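Local coordinates for protein PadR family transcriptional regulator (Listeria monocytogenes, PDB 6ABQ) that probably regulates transcription as a dimeric winged helix-turn-helix repressor of the PadR family, binding operator DNA and responding to a small ligand, at residues 8-13 with 43-48. Residues are numbered along the deposited sequence; the frame is centred on the assembly and turned at random.
Sequences KGLTEL and LGFDEI
Glu47 reaches across to the 8-13 loop and brings its carboxylate up to the backbone N of Gly9. Its chain runs extended beyond CG (chi2 -176°), which carries OE1 to the backbone of Gly9. Gly9 N donates to Glu47 OE1 at 3.0 Å, coming from above the carboxylate plane, 39° out of it. Two waters also donate to OE1. One accepts from Leu10 N at 3.0 Å, and the other is hydrogen-bonded to the hydroxyl of Thr11. The aliphatic part of Lys8 crosses the same carboxylate at a slant, with CD 3.6 Å from Glu47 OE2. A bend at chi2 (-72°) turns the lysine chain toward Asp46. There Lys8 NZ makes a long salt bridge of 3.9 Å to Asp46 OD2. Beside this polar edge, Leu10 points at the 43-48 loop. Its CD1 meets the edge of the Phe45 ring, near the ring plane, 3.8 Å from CD1 of Phe45. The two side chains cross at about a right angle. Leu14 of the same chain and Ile102 of the second subunit also pack on Phe45, and that Ile102 touches Leu10 too. The contact thus joins the N-terminal loop to the loop between helices 33-42 and 50-62, next to the dimer partner. Gly44 ends helix 33-42 in a Schellman motif, and Phe45 centres an inverse gamma turn. Three hydrogen bonds gather on the single oxygen OE1, one direct and two through water. They tie one carboxylate to three successive residues, Gly9 to Thr11, while the nearby lysine would probably favour its charged form.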
ATOM      1  N   LYS B   8      -1.649   0.676 -14.794  1.00 44.59           N
ATOM      2  CA  LYS B   8      -0.785  -0.432 -14.395  1.00 44.85           C
ATOM      3  C   LYS B   8       0.211   0.073 -13.334  1.00 42.48           C
ATOM      4  O   LYS B   8       0.126   1.229 -12.891  1.00 40.52           O
ATOM      5  CB  LYS B   8      -0.035  -1.023 -15.609  1.00 49.49           C
ATOM      6  CG  LYS B   8      -0.884  -1.444 -16.808  1.00 53.22           C
ATOM      7  CD  LYS B   8      -1.696  -2.697 -16.535  1.00 53.96           C
ATOM      8  CE  LYS B   8      -2.386  -3.192 -17.792  1.00 59.32           C
ATOM      9  NZ  LYS B   8      -3.330  -4.290 -17.461  1.00 60.27           N
ATOM     10  N   GLY B   9       1.137  -0.798 -12.930  1.00 43.40           N
ATOM     11  CA  GLY B   9       2.188  -0.456 -11.969  1.00 42.65           C
ATOM     12  C   GLY B   9       1.695  -0.190 -10.558  1.00 39.18           C
ATOM     13  O   GLY B   9       2.284   0.617  -9.844  1.00 38.83           O
ATOM     14  N   LEU B  10       0.622  -0.880 -10.164  1.00 37.42           N
ATOM     15  CA  LEU B  10      -0.007  -0.693  -8.848  1.00 34.90           C
ATOM     16  C   LEU B  10       0.455  -1.681  -7.771  1.00 34.86           C
ATOM     17  O   LEU B  10       0.070  -1.540  -6.604  1.00 33.57           O
ATOM     18  CB  LEU B  10      -1.540  -0.744  -8.963  1.00 33.94           C
ATOM     19  CG  LEU B  10      -2.304   0.120  -9.973  1.00 34.50           C
ATOM     20  CD1 LEU B  10      -3.765  -0.305 -10.021  1.00 35.02           C
ATOM     21  CD2 LEU B  10      -2.184   1.606  -9.668  1.00 33.74           C
ATOM     22  N   THR B  11       1.286  -2.656  -8.152  1.00 36.92           N
ATOM     23  CA  THR B  11       1.659  -3.775  -7.263  1.00 37.48           C
ATOM     24  C   THR B  11       2.220  -3.332  -5.903  1.00 37.14           C
ATOM     25  O   THR B  11       1.683  -3.729  -4.859  1.00 35.99           O
ATOM     26  CB  THR B  11       2.611  -4.784  -7.953  1.00 41.13           C
ATOM     27  OG1 THR B  11       2.059  -5.156  -9.220  1.00 42.27           O
ATOM     28  CG2 THR B  11       2.786  -6.054  -7.105  1.00 42.05           C
ATOM     29  N   GLU B  12       3.268  -2.502  -5.928  1.00 38.81           N
ATOM     30  CA  GLU B  12       3.922  -2.013  -4.706  1.00 39.91           C
ATOM     31  C   GLU B  12       2.956  -1.259  -3.783  1.00 37.49           C
ATOM     32  O   GLU B  12       2.916  -1.534  -2.581  1.00 38.03           O
ATOM     33  CB  GLU B  12       5.153  -1.153  -5.031  1.00 43.18           C
ATOM     34  CG  GLU B  12       6.359  -1.931  -5.554  1.00 47.50           C
ATOM     35  CD  GLU B  12       6.431  -1.988  -7.077  1.00 48.33           C
ATOM     36  OE1 GLU B  12       5.401  -2.279  -7.739  1.00 45.52           O
ATOM     37  OE2 GLU B  12       7.536  -1.740  -7.617  1.00 52.64           O
ATOM     38  N   LEU B  13       2.166  -0.349  -4.365  1.00 35.48           N
ATOM     39  CA  LEU B  13       1.187   0.481  -3.641  1.00 34.18           C
ATOM     40  C   LEU B  13       0.048  -0.290  -2.986  1.00 32.76           C
ATOM     41  O   LEU B  13      -0.549   0.195  -2.025  1.00 33.16           O
ATOM     42  CB  LEU B  13       0.600   1.553  -4.567  1.00 33.21           C
ATOM     43  CG  LEU B  13       1.137   2.983  -4.490  1.00 34.71           C
ATOM     44  CD1 LEU B  13       2.563   3.088  -5.013  1.00 36.84           C
ATOM     45  CD2 LEU B  13       0.220   3.941  -5.236  1.00 33.72           C
ATOM     46  N   LEU B  43     -12.234  -5.241 -10.559  1.00 22.92           N
ATOM     47  CA  LEU B  43     -12.241  -4.031  -9.740  1.00 24.31           C
ATOM     48  C   LEU B  43     -11.301  -2.953 -10.296  1.00 26.61           C
ATOM     49  O   LEU B  43     -11.467  -1.773 -10.008  1.00 29.20           O
ATOM     50  CB  LEU B  43     -11.840  -4.400  -8.306  1.00 22.06           C
ATOM     51  CG  LEU B  43     -11.855  -3.406  -7.144  1.00 23.47           C
ATOM     52  CD1 LEU B  43     -13.261  -2.879  -6.907  1.00 25.54           C
ATOM     53  CD2 LEU B  43     -11.323  -4.098  -5.900  1.00 21.19           C
ATOM     54  N   GLY B  44     -10.325  -3.374 -11.099  1.00 26.19           N
ATOM     55  CA  GLY B  44      -9.348  -2.478 -11.694  1.00 28.64           C
ATOM     56  C   GLY B  44      -7.911  -2.799 -11.326  1.00 27.61           C
ATOM     57  O   GLY B  44      -6.986  -2.145 -11.817  1.00 29.92           O
ATOM     58  N   PHE B  45      -7.710  -3.797 -10.462  1.00 30.53           N
ATOM     59  CA  PHE B  45      -6.357  -4.217 -10.103  1.00 29.56           C
ATOM     60  C   PHE B  45      -5.926  -5.348 -11.041  1.00 28.56           C
ATOM     61  O   PHE B  45      -5.950  -6.536 -10.691  1.00 26.17           O
ATOM     62  CB  PHE B  45      -6.243  -4.557  -8.608  1.00 27.61           C
ATOM     63  CG  PHE B  45      -6.713  -3.450  -7.679  1.00 28.90           C
ATOM     64  CD1 PHE B  45      -6.424  -2.099  -7.942  1.00 31.97           C
ATOM     65  CD2 PHE B  45      -7.427  -3.764  -6.516  1.00 27.39           C
ATOM     66  CE1 PHE B  45      -6.860  -1.091  -7.090  1.00 33.51           C
ATOM     67  CE2 PHE B  45      -7.855  -2.758  -5.654  1.00 28.88           C
ATOM     68  CZ  PHE B  45      -7.575  -1.420  -5.943  1.00 31.95           C
ATOM     69  N   ASP B  46      -5.539  -4.923 -12.243  1.00 30.79           N
ATOM     70  CA  ASP B  46      -5.348  -5.768 -13.428  1.00 30.79           C
ATOM     71  C   ASP B  46      -4.136  -6.685 -13.433  1.00 29.93           C
ATOM     72  O   ASP B  46      -4.098  -7.637 -14.207  1.00 29.48           O
ATOM     73  CB  ASP B  46      -5.248  -4.882 -14.679  1.00 34.08           C
ATOM     74  CG  ASP B  46      -6.557  -4.760 -15.420  1.00 34.83           C
ATOM     75  OD1 ASP B  46      -7.261  -5.788 -15.578  1.00 32.98           O
ATOM     76  OD2 ASP B  46      -6.877  -3.636 -15.868  1.00 37.61           O
ATOM     77  N   GLU B  47      -3.137  -6.386 -12.612  1.00 30.11           N
ATOM     78  CA  GLU B  47      -1.870  -7.104 -12.717  1.00 30.21           C
ATOM     79  C   GLU B  47      -1.682  -8.222 -11.690  1.00 27.61           C
ATOM     80  O   GLU B  47      -0.776  -9.044 -11.859  1.00 27.70           O
ATOM     81  CB  GLU B  47      -0.679  -6.136 -12.775  1.00 33.04           C
ATOM     82  CG  GLU B  47      -0.616  -5.373 -14.095  1.00 36.12           C
ATOM     83  CD  GLU B  47       0.593  -4.465 -14.230  1.00 39.41           C
ATOM     84  OE1 GLU B  47       0.909  -3.727 -13.272  1.00 39.92           O
ATOM     85  OE2 GLU B  47       1.226  -4.479 -15.311  1.00 41.79           O
ATOM     86  N   ILE B  48      -2.544  -8.276 -10.661  1.00 25.64           N
ATOM     87  CA  ILE B  48      -2.545  -9.372  -9.675  0.50 23.31           C
ATOM     88  C   ILE B  48      -2.847 -10.701 -10.369  1.00 22.23           C
ATOM     89  O   ILE B  48      -3.875 -10.829 -11.042  1.00 21.96           O
ATOM     90  CB  ILE B  48      -3.553  -9.133  -8.515  0.50 21.83           C
ATOM     91  CG1 ILE B  48      -3.020  -8.100  -7.534  0.50 22.78           C
ATOM     92  CG2 ILE B  48      -3.833 -10.402  -7.719  0.50 19.61           C
ATOM     93  CD1 ILE B  48      -3.772  -6.803  -7.598  0.50 24.19           C
TER
HETATM   94  O   HOH W   1      -1.129  -2.837 -11.545  1.00  9.25           O
HETATM   95  O   HOH W   2       2.626  -3.550 -11.035  1.00  8.47           O